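Mannan endo-1,6-alpha-mannosidase (Chaetomium thermophilum, PDB 6RY0) probably cleaves alpha-1,6-mannosidic linkages as a family 76 glycosidase and, as a Dfg5 protein, is thought to transfer GPI-anchored glycoproteins into the fungal cell wall. Local coordinates at residues W133-M138 with G206-R211; L139-K144 with A210-N215. All blocks are in the same frame, centred on the assembly; numbering follows the deposited sequence. Where two conformers were deposited one is given.

Contact 1: W133-M138 with G206-R211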
ATOM      1  N   TRP A 133       3.919  -1.393   6.344  1.00  6.89           N
ATOM      2  CA  TRP A 133       3.418  -1.986   7.583  1.00  6.80           C
ATOM      3  C   TRP A 133       2.627  -0.972   8.382  1.00  6.04           C
ATOM      4  O   TRP A 133       1.566  -1.284   8.910  1.00  6.96           O
ATOM      5  CB  TRP A 133       4.572  -2.559   8.411  1.00  7.49           C
ATOM      6  CG  TRP A 133       5.112  -3.851   7.888  1.00  6.99           C
ATOM      7  CD1 TRP A 133       6.190  -4.047   7.105  1.00  8.42           C
ATOM      8  CD2 TRP A 133       4.560  -5.152   8.144  1.00  6.85           C
ATOM      9  NE1 TRP A 133       6.352  -5.403   6.853  1.00  9.02           N
ATOM     10  CE2 TRP A 133       5.372  -6.098   7.505  1.00  7.91           C
ATOM     11  CE3 TRP A 133       3.447  -5.597   8.852  1.00  8.11           C
ATOM     12  CZ2 TRP A 133       5.098  -7.473   7.559  1.00  9.60           C
ATOM     13  CZ3 TRP A 133       3.183  -6.957   8.914  1.00 10.12           C
ATOM     14  CH2 TRP A 133       4.006  -7.873   8.275  1.00 10.44           C
ATOM     15  N   GLY A 134       3.124   0.258   8.500  1.00  6.59           N
ATOM     16  CA  GLY A 134       2.379   1.302   9.174  1.00  6.73           C
ATOM     17  C   GLY A 134       1.031   1.562   8.545  1.00  6.74           C
ATOM     18  O   GLY A 134       0.043   1.782   9.260  1.00  6.83           O
ATOM     19  N   MET A 135       0.977   1.548   7.212  1.00  6.20           N
ATOM     20  CA  MET A 135      -0.282   1.735   6.502  0.68  6.40           C
ATOM     21  C   MET A 135      -1.266   0.602   6.765  1.00  6.46           C
ATOM     22  O   MET A 135      -2.465   0.849   6.861  1.00  6.87           O
ATOM     23  CB  MET A 135       0.014   1.906   5.015  0.68  7.17           C
ATOM     24  CG  MET A 135       0.633   3.266   4.721  0.68  7.78           C
ATOM     25  SD  MET A 135       1.594   3.301   3.188  0.68  8.73           S
ATOM     26  CE  MET A 135       0.316   2.835   2.051  0.68 10.56           C
ATOM     27  N   SER A 136      -0.775  -0.636   6.870  1.00  6.24           N
ATOM     28  CA  SER A 136      -1.671  -1.729   7.228  1.00  5.93           C
ATOM     29  C   SER A 136      -2.219  -1.570   8.648  1.00  6.21           C
ATOM     30  O   SER A 136      -3.388  -1.870   8.876  1.00  6.63           O
ATOM     31  CB  SER A 136      -0.948  -3.054   7.062  1.00  6.98           C
ATOM     32  OG  SER A 136      -0.758  -3.296   5.684  1.00  7.42           O
ATOM     33  N   ALA A 137      -1.412  -1.075   9.582  1.00  6.26           N
ATOM     34  CA  ALA A 137      -1.911  -0.810  10.920  1.00  6.43           C
ATOM     35  C   ALA A 137      -2.943   0.338  10.907  1.00  6.18           C
ATOM     36  O   ALA A 137      -3.979   0.266  11.576  1.00  6.61           O
ATOM     37  CB  ALA A 137      -0.754  -0.474  11.860  1.00  6.88           C
ATOM     38  N   MET A 138      -2.657   1.386  10.136  1.00  6.02           N
ATOM     39  CA  MET A 138      -3.605   2.491   9.984  1.00  6.03           C
ATOM     40  C   MET A 138      -4.936   1.987   9.443  1.00  6.43           C
ATOM     41  O   MET A 138      -6.005   2.358   9.922  1.00  6.64           O
ATOM     42  CB  MET A 138      -3.008   3.552   9.067  1.00  6.44           C
ATOM     43  CG  MET A 138      -3.774   4.843   8.981  1.00  6.77           C
ATOM     44  SD  MET A 138      -3.771   5.825  10.477  1.00  7.85           S
ATOM     45  CE  MET A 138      -5.458   5.663  11.057  1.00  8.39           C
ATOM     46  N   GLY A 206       0.512  10.475   7.334  1.00  6.74           N
ATOM     47  CA  GLY A 206       0.195  11.738   7.988  1.00  7.37           C
ATOM     48  C   GLY A 206      -1.228  12.196   7.725  1.00  6.89           C
ATOM     49  O   GLY A 206      -1.950  12.611   8.632  1.00  7.50           O
ATOM     50  N   ALA A 207      -1.652  12.102   6.474  1.00  6.56           N
ATOM     51  CA  ALA A 207      -3.003  12.529   6.108  1.00  6.86           C
ATOM     52  C   ALA A 207      -4.054  11.681   6.834  1.00  6.75           C
ATOM     53  O   ALA A 207      -5.064  12.177   7.316  1.00  6.97           O
ATOM     54  CB  ALA A 207      -3.160  12.442   4.622  1.00  7.17           C
ATOM     55  N   ARG A 208      -3.807  10.384   6.882  1.00  6.37           N
ATOM     56  CA  ARG A 208      -4.739   9.452   7.511  1.00  6.22           C
ATOM     57  C   ARG A 208      -4.746   9.597   9.021  1.00  6.45           C
ATOM     58  O   ARG A 208      -5.808   9.532   9.660  1.00  6.97           O
ATOM     59  CB  ARG A 208      -4.407   8.016   7.093  1.00  6.07           C
ATOM     60  CG  ARG A 208      -4.674   7.817   5.613  1.00  6.60           C
ATOM     61  CD  ARG A 208      -4.039   6.580   5.050  1.00  6.80           C
ATOM     62  NE  ARG A 208      -4.685   5.371   5.507  1.00  6.66           N
ATOM     63  CZ  ARG A 208      -4.262   4.159   5.169  1.00  7.05           C
ATOM     64  NH1 ARG A 208      -3.179   3.983   4.397  1.00  8.73           N
ATOM     65  NH2 ARG A 208      -4.915   3.094   5.609  1.00  8.47           N
ATOM     66  N   LEU A 209      -3.588   9.821   9.624  1.00  6.48           N
ATOM     67  CA  LEU A 209      -3.543  10.065  11.066  1.00  6.68           C
ATOM     68  C   LEU A 209      -4.243  11.355  11.410  1.00  6.99           C
ATOM     69  O   LEU A 209      -4.921  11.437  12.441  1.00  7.64           O
ATOM     70  CB  LEU A 209      -2.100  10.015  11.578  1.00  6.81           C
ATOM     71  CG  LEU A 209      -1.535   8.602  11.692  1.00  6.82           C
ATOM     72  CD1 LEU A 209      -0.001   8.620  11.784  1.00  7.68           C
ATOM     73  CD2 LEU A 209      -2.140   7.867  12.888  1.00  7.72           C
ATOM     74  N   ALA A 210      -4.086  12.376  10.580  1.00  7.29           N
ATOM     75  CA  ALA A 210      -4.829  13.625  10.797  1.00  7.54           C
ATOM     76  C   ALA A 210      -6.327  13.379  10.813  1.00  7.92           C
ATOM     77  O   ALA A 210      -7.033  13.811  11.716  1.00  8.68           O
ATOM     78  CB  ALA A 210      -4.493  14.643   9.726  1.00  8.12           C
ATOM     79  N   ARG A 211      -6.826  12.676   9.798  1.00  7.89           N
ATOM     80  CA  ARG A 211      -8.265  12.461   9.739  1.00  8.38           C
ATOM     81  C   ARG A 211      -8.757  11.642  10.947  1.00  7.62           C
ATOM     82  O   ARG A 211      -9.820  11.908  11.505  1.00  8.95           O
ATOM     83  CB  ARG A 211      -8.683  11.800   8.429  1.00  8.08           C
ATOM     84  CG  ARG A 211     -10.197  11.732   8.284  1.00  8.94           C
ATOM     85  CD  ARG A 211     -10.635  11.059   7.018  1.00  9.35           C
ATOM     86  NE  ARG A 211     -12.081  11.052   6.859  1.00 10.44           N
ATOM     87  CZ  ARG A 211     -12.885  10.044   7.184  1.00 10.45           C
ATOM     88  NH1 ARG A 211     -12.427   8.947   7.746  1.00 10.22           N
ATOM     89  NH2 ARG A 211     -14.190  10.122   6.899  1.00 12.58           N
TER
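The Arg208 guanidinium has Met138 over one of its faces. Met138 CB stands 3.9 Å above the plane, shifted toward the rim, and the next carbon, Met138 CG, lies 3.6 Å from Arg208 NE. Met135 O approaches the same group obliquely and stays 3.6 Å from Arg208 NH2, without a hydrogen bond. The two helices involved, parts of 127-142 and 196-213, are probably neighbours in the inner ring of the (alpha/alpha)6 barrel known for family 76 glycosidases. Segments 133-138 and 206-211 run 22° apart, their axes 10.9 Å from each other at closest approach. That spacing leaves room for long side chains, and Met138 and Arg208 fill it by sliding past each other in opposite directions. Met138 CG is anti to the backbone N (chi1 -171°), which carries the chain across the gap to meet the arginine flank, with Met138 CG 3.7 Å from Arg208 CB. The arginine charge is answered outside these segments: Arg208 NH1 forms a salt bridge with Asp204, one turn back on its own helix, and NE and NH2 face the two carboxylate oxygens of Glu142. Together these bonds fix the rotation of the buried guanidinium. A leucine in place of Arg208 would probably leave the carboxylates of Asp204 and Glu142 without their cationic mate and Met138 without the flat surface it packs on. At Met138, chi3 turns the methyl away toward Tyr212, while the bend at chi2 (68°) brings the sulfur to Leu209, a neighbour also of Leu156 and Trp163; Met138 SD rests 3.6 Å from Leu209 CD2.

Contact 2: L139-K144 with A210-N215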
ATOM      1  N   LEU A 139      -4.863   1.108   8.440  1.00  6.11           N
ATOM      2  CA  LEU A 139      -6.057   0.525   7.816  1.00  6.14           C
ATOM      3  C   LEU A 139      -6.830  -0.306   8.846  1.00  6.34           C
ATOM      4  O   LEU A 139      -8.057  -0.271   8.872  1.00  6.84           O
ATOM      5  CB  LEU A 139      -5.627  -0.361   6.634  1.00  6.35           C
ATOM      6  CG  LEU A 139      -6.786  -0.897   5.815  1.00  6.79           C
ATOM      7  CD1 LEU A 139      -7.564   0.225   5.109  1.00  7.63           C
ATOM      8  CD2 LEU A 139      -6.258  -1.888   4.791  1.00  8.10           C
ATOM      9  N   ALA A 140      -6.126  -1.055   9.691  1.00  6.34           N
ATOM     10  CA  ALA A 140      -6.796  -1.818  10.735  1.00  6.73           C
ATOM     11  C   ALA A 140      -7.571  -0.898  11.670  1.00  6.91           C
ATOM     12  O   ALA A 140      -8.700  -1.189  12.037  1.00  7.72           O
ATOM     13  CB  ALA A 140      -5.771  -2.676  11.469  1.00  6.94           C
ATOM     14  N   ALA A 141      -6.991   0.249  12.043  1.00  6.94           N
ATOM     15  CA  ALA A 141      -7.725   1.217  12.879  1.00  7.46           C
ATOM     16  C   ALA A 141      -8.939   1.781  12.118  1.00  7.16           C
ATOM     17  O   ALA A 141     -10.047   1.859  12.651  1.00  7.92           O
ATOM     18  CB  ALA A 141      -6.804   2.334  13.360  1.00  7.50           C
ATOM     19  N   GLU A 142      -8.733   2.179  10.863  1.00  6.91           N
ATOM     20  CA  GLU A 142      -9.823   2.732  10.055  1.00  7.05           C
ATOM     21  C   GLU A 142     -10.958   1.765   9.835  1.00  7.08           C
ATOM     22  O   GLU A 142     -12.123   2.168   9.716  1.00  8.07           O
ATOM     23  CB  GLU A 142      -9.266   3.152   8.678  1.00  6.81           C
ATOM     24  CG  GLU A 142      -8.360   4.367   8.727  1.00  7.03           C
ATOM     25  CD  GLU A 142      -7.485   4.525   7.500  1.00  6.92           C
ATOM     26  OE1 GLU A 142      -7.403   3.581   6.680  1.00  7.65           O
ATOM     27  OE2 GLU A 142      -6.830   5.602   7.369  1.00  7.41           O
ATOM     28  N   ASN A 143     -10.629   0.496   9.731  1.00  7.12           N
ATOM     29  CA  ASN A 143     -11.616  -0.536   9.409  1.00  7.74           C
ATOM     30  C   ASN A 143     -12.197  -1.193  10.664  1.00  8.29           C
ATOM     31  O   ASN A 143     -12.993  -2.107  10.571  1.00  8.66           O
ATOM     32  CB  ASN A 143     -10.997  -1.582   8.479  1.00  7.67           C
ATOM     33  CG  ASN A 143     -10.829  -1.085   7.067  1.00  8.00           C
ATOM     34  OD1 ASN A 143     -11.174   0.044   6.759  1.00  9.06           O
ATOM     35  ND2 ASN A 143     -10.261  -1.931   6.187  1.00  7.77           N
ATOM     36  N   LYS A 144     -11.789  -0.742  11.842  1.00  8.22           N
ATOM     37  CA  LYS A 144     -12.245  -1.328  13.109  1.00  8.70           C
ATOM     38  C   LYS A 144     -11.902  -2.815  13.174  1.00  8.72           C
ATOM     39  O   LYS A 144     -12.639  -3.620  13.718  1.00  9.63           O
ATOM     40  CB  LYS A 144     -13.727  -1.037  13.362  1.00 10.23           C
ATOM     41  CG  LYS A 144     -14.021   0.429  13.431  1.00 12.88           C
ATOM     42  CD  LYS A 144     -15.486   0.755  13.665  1.00 16.92           C
ATOM     43  CE  LYS A 144     -16.004   0.298  14.973  1.00 20.89           C
ATOM     44  NZ  LYS A 144     -17.381   0.822  15.102  1.00 23.75           N
ATOM     45  N   ALA A 210      -4.086  12.376  10.580  1.00  7.29           N
ATOM     46  CA  ALA A 210      -4.829  13.625  10.797  1.00  7.54           C
ATOM     47  C   ALA A 210      -6.327  13.379  10.813  1.00  7.92           C
ATOM     48  O   ALA A 210      -7.033  13.811  11.716  1.00  8.68           O
ATOM     49  CB  ALA A 210      -4.493  14.643   9.726  1.00  8.12           C
ATOM     50  N   ARG A 211      -6.826  12.676   9.798  1.00  7.89           N
ATOM     51  CA  ARG A 211      -8.265  12.461   9.739  1.00  8.38           C
ATOM     52  C   ARG A 211      -8.757  11.642  10.947  1.00  7.62           C
ATOM     53  O   ARG A 211      -9.820  11.908  11.505  1.00  8.95           O
ATOM     54  CB  ARG A 211      -8.683  11.800   8.429  1.00  8.08           C
ATOM     55  CG  ARG A 211     -10.197  11.732   8.284  1.00  8.94           C
ATOM     56  CD  ARG A 211     -10.635  11.059   7.018  1.00  9.35           C
ATOM     57  NE  ARG A 211     -12.081  11.052   6.859  1.00 10.44           N
ATOM     58  CZ  ARG A 211     -12.885  10.044   7.184  1.00 10.45           C
ATOM     59  NH1 ARG A 211     -12.427   8.947   7.746  1.00 10.22           N
ATOM     60  NH2 ARG A 211     -14.190  10.122   6.899  1.00 12.58           N
ATOM     61  N   TYR A 212      -8.011  10.613  11.303  1.00  7.17           N
ATOM     62  CA  TYR A 212      -8.487   9.729  12.355  1.00  7.81           C
ATOM     63  C   TYR A 212      -8.473  10.439  13.707  1.00  8.30           C
ATOM     64  O   TYR A 212      -9.423  10.367  14.477  1.00  8.67           O
ATOM     65  CB  TYR A 212      -7.626   8.461  12.418  1.00  7.92           C
ATOM     66  CG  TYR A 212      -8.173   7.408  13.357  1.00  7.54           C
ATOM     67  CD1 TYR A 212      -7.980   7.479  14.724  1.00  8.59           C
ATOM     68  CD2 TYR A 212      -8.910   6.337  12.865  1.00  8.19           C
ATOM     69  CE1 TYR A 212      -8.524   6.545  15.582  1.00  8.98           C
ATOM     70  CE2 TYR A 212      -9.452   5.373  13.728  1.00  8.90           C
ATOM     71  CZ  TYR A 212      -9.257   5.493  15.089  1.00  9.00           C
ATOM     72  OH  TYR A 212      -9.796   4.559  15.948  1.00 10.27           O
ATOM     73  N   THR A 213      -7.358  11.072  14.023  1.00  8.43           N
ATOM     74  CA  THR A 213      -7.119  11.655  15.350  1.00  8.57           C
ATOM     75  C   THR A 213      -7.596  13.077  15.510  1.00  8.99           C
ATOM     76  O   THR A 213      -7.679  13.558  16.642  1.00  9.69           O
ATOM     77  CB  THR A 213      -5.628  11.633  15.705  1.00  8.82           C
ATOM     78  OG1 THR A 213      -4.929  12.585  14.899  1.00  8.38           O
ATOM     79  CG2 THR A 213      -4.985  10.260  15.635  1.00  9.50           C
ATOM     80  N   LYS A 214      -7.809  13.783  14.394  1.00  8.89           N
ATOM     81  CA  LYS A 214      -8.133  15.193  14.358  1.00  9.51           C
ATOM     82  C   LYS A 214      -6.982  16.041  14.912  1.00 10.69           C
ATOM     83  O   LYS A 214      -7.186  17.139  15.409  1.00 14.29           O
ATOM     84  CB  LYS A 214      -9.457  15.489  15.059  1.00 11.50           C
ATOM     85  CG  LYS A 214     -10.617  14.674  14.403  1.00 14.59           C
ATOM     86  CD  LYS A 214     -11.894  14.725  15.201  1.00 16.27           C
ATOM     87  CE  LYS A 214     -12.996  13.888  14.600  1.00 17.24           C
ATOM     88  NZ  LYS A 214     -13.386  14.323  13.240  1.00 16.63           N
ATOM     89  N   ASN A 215      -5.769  15.537  14.836  1.00  8.93           N
ATOM     90  CA  ASN A 215      -4.603  16.292  15.255  1.00  8.90           C
ATOM     91  C   ASN A 215      -3.927  16.948  14.056  1.00  8.88           C
ATOM     92  O   ASN A 215      -3.494  16.277  13.119  1.00  8.94           O
ATOM     93  CB  ASN A 215      -3.635  15.370  16.000  1.00  8.58           C
ATOM     94  CG  ASN A 215      -2.449  16.088  16.548  1.00  9.29           C
ATOM     95  OD1 ASN A 215      -1.541  16.449  15.794  1.00 10.05           O
ATOM     96  ND2 ASN A 215      -2.392  16.242  17.835  1.00 11.31           N
TER
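With chi1 at -172°, the Tyr212 ring swings away from its own backbone N and across to Ala141. The two meet where helix 127-142 and helix 196-213, probably adjacent inner helices of the (alpha/alpha)6 barrel, come to their C-terminal ends. One ring carbon does the touching: Tyr212 CE2 is 4.0 Å from Ala141 CB and 3.7 Å from Ala141 O, with the carbonyl oxygen approaching the ring obliquely. Ala141 is small enough for the tyrosine to come up to the last helical turn, near the backbone as much as the methyl. That oxygen is also part of the helix ending, since Lys144 N bonds back to Ala141 O at 3.2 Å; Lys144 has positive phi and completes a Schellman motif.

Glu142 adds little apolar contact and spends both carboxylate oxygens on Arg208; Arg211 is farther off, with Arg211 NH1 6.5 Å from Glu142 OE2, and may contribute some long-range attraction. Backbone bonds from Glu142 to Ala411 and from Tyr212 to Asn413 tie one later piece of chain to both helix ends. Leu156 of helix 155-167 also packs on the tyrosine.

Helix 196-213 likewise ends on a lysine with positive phi, Lys214, but the chain runs straight into another helix. Asn215 serves as N-cap of helix 216-231, its OD1 accepting from Thr217 N. Thr213 sets up an ST turn at this junction: Asn215 N donates to Thr213 OG1 at 3.1 Å, with an N-H...O angle of 146°.

In the fold
Contacts 1 and 2 are successive levels of one helix pair, 127-142 against 196-213, with centres about 7 Å apart; Ala210 and Arg211 belong to both. Contact 1 is the deeper, about 11 Å from the chain centre against about 16 Å for contact 2. A salt bridge crosses between them, Arg208 NH2 to Glu142 OE1 at 2.8 Å, so that each level supplies one of the charges. Packing continues alongside it, with Met138 CE 3.8 Å from Tyr212 CB. At the other end of contact 1, the Met135 side chain is about 10 Å from that of Asp129, a residue of a second calcium site unoccupied in this model; contact 2 lies away from the known sites.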